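Local structure of sulfoquinovosidase (Escherichia coli, 5AEG) at residues Leu259-Gly264 against Asn283-Gln288. The protein hydrolyses sulfoquinovosyl diacylglycerides and simple sulfoquinovosides, releasing sulfoquinovose for breakdown by sulfoglycolysis. Numbering follows the deposited sequence.
Sequences LGIQGG and NGIWAQ
The indole of W286 meets G260 obliquely, CE3 lying 3.8 Å from the glycine CA, while the backbone N of Q288, two residues further along, lies above one face toward its rim. H537 packs edge-to-face with the indole, R535 makes a cation-pi contact with it, and its NE1 donates to the carbonyl of A332. Glycine suits position 260 because a CB would stand only 3.3 Å from W286 CE3. The amides of Q262 and Q288 are turned 58° apart: Q288 NE2 donates, nearly within its own amide plane, to Q262 OE1 at 3.0 Å, arriving well above the plane of that carbonyl. With chi1 of Q288 at 64°, CG sits between the backbone N and carbonyl carbon, and the extended chain beyond carries NE2 to its partner. Q262 suits this post by pairing an acceptor for Q288 with an NE2 that donates to E538; a leucine here would probably leave Q288 NE2 without this acceptor and take away the donor offered to E538 OE1. The two strands pair in parallel, with backbone bonds from L259 N to G284 O (2.8 Å), W286 N to L259 O (2.9 Å) and I261 N to W286 O (3.0 Å). I261 CD1 meets I285 CG2, and both branched side chains pack on C268 of helix 265-277. This is a beta-alpha-beta unit of the GH31 TIM barrel; Q288, which binds the sulfolipid substrate, follows the C-terminal end of its strand, where TIM barrels carry their active sites.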
# COMPACT_ATOMS: atom_id res chain seq x y z
N LEU A 259 -4.99 20.46 3.66
CA LEU A 259 -6.45 20.52 3.61
C LEU A 259 -6.92 20.09 2.25
O LEU A 259 -6.47 20.66 1.23
CB LEU A 259 -6.95 21.93 3.88
CG LEU A 259 -6.61 22.51 5.21
CD1 LEU A 259 -6.90 24.01 5.20
CD2 LEU A 259 -7.38 21.88 6.33
N GLY A 260 -7.81 19.09 2.19
CA GLY A 260 -8.43 18.58 0.91
C GLY A 260 -9.60 19.47 0.66
O GLY A 260 -10.55 19.54 1.45
N ILE A 261 -9.46 20.24 -0.42
CA ILE A 261 -10.47 21.21 -0.83
C ILE A 261 -10.74 21.07 -2.35
O ILE A 261 -9.85 20.86 -3.09
CB ILE A 261 -10.05 22.63 -0.50
CG1 ILE A 261 -9.62 22.78 0.99
CG2 ILE A 261 -11.20 23.59 -0.85
CD1 ILE A 261 -8.92 24.09 1.34
N GLN A 262 -12.01 21.19 -2.74
CA GLN A 262 -12.38 21.33 -4.14
C GLN A 262 -13.26 22.59 -4.27
O GLN A 262 -13.75 23.12 -3.28
CB GLN A 262 -13.15 20.09 -4.57
CG GLN A 262 -12.35 18.80 -4.44
CD GLN A 262 -13.12 17.54 -4.81
OE1 GLN A 262 -12.95 17.00 -5.92
NE2 GLN A 262 -13.89 17.04 -3.91
N GLY A 263 -13.42 23.05 -5.49
CA GLY A 263 -14.35 24.14 -5.77
C GLY A 263 -13.74 25.46 -6.18
O GLY A 263 -14.50 26.48 -6.28
N GLY A 264 -12.43 25.47 -6.37
CA GLY A 264 -11.70 26.54 -6.97
C GLY A 264 -10.90 27.45 -6.01
O GLY A 264 -10.84 27.23 -4.80
N ASN A 283 -0.17 23.12 6.43
CA ASN A 283 1.03 23.11 5.59
C ASN A 283 0.73 23.10 4.10
O ASN A 283 1.67 23.11 3.23
CB ASN A 283 1.94 21.95 5.95
CG ASN A 283 1.43 20.59 5.47
OD1 ASN A 283 0.26 20.42 5.13
ND2 ASN A 283 2.32 19.63 5.44
N GLY A 284 -0.55 23.00 3.77
CA GLY A 284 -0.90 22.74 2.37
C GLY A 284 -2.37 22.73 2.06
O GLY A 284 -3.20 22.53 2.93
N ILE A 285 -2.63 22.85 0.78
CA ILE A 285 -3.90 22.67 0.15
C ILE A 285 -3.77 21.64 -0.98
O ILE A 285 -2.93 21.79 -1.88
CB ILE A 285 -4.33 24.01 -0.49
CG1 ILE A 285 -4.56 25.05 0.65
CG2 ILE A 285 -5.61 23.84 -1.30
CD1 ILE A 285 -4.87 26.40 0.11
N TRP A 286 -4.60 20.65 -0.95
CA TRP A 286 -4.59 19.55 -1.94
C TRP A 286 -5.98 19.66 -2.63
O TRP A 286 -7.02 19.47 -2.01
CB TRP A 286 -4.49 18.19 -1.23
CG TRP A 286 -4.78 17.08 -2.22
CD1 TRP A 286 -4.17 16.88 -3.40
CD2 TRP A 286 -5.85 16.15 -2.15
NE1 TRP A 286 -4.74 15.83 -4.08
CE2 TRP A 286 -5.79 15.35 -3.32
CE3 TRP A 286 -6.78 15.84 -1.19
CZ2 TRP A 286 -6.73 14.35 -3.59
CZ3 TRP A 286 -7.67 14.77 -1.43
CH2 TRP A 286 -7.66 14.09 -2.63
N ALA A 287 -5.95 20.08 -3.89
CA ALA A 287 -7.16 20.37 -4.67
C ALA A 287 -7.14 19.46 -5.89
O ALA A 287 -6.50 19.77 -6.95
CB ALA A 287 -7.16 21.85 -5.12
N GLN A 288 -7.80 18.33 -5.78
CA GLN A 288 -7.76 17.38 -6.90
C GLN A 288 -8.50 17.86 -8.20
O GLN A 288 -8.23 17.29 -9.29
CB GLN A 288 -8.25 16.02 -6.48
CG GLN A 288 -9.70 15.94 -6.04
CD GLN A 288 -10.17 14.51 -5.80
OE1 GLN A 288 -9.42 13.54 -6.02
NE2 GLN A 288 -11.47 14.37 -5.48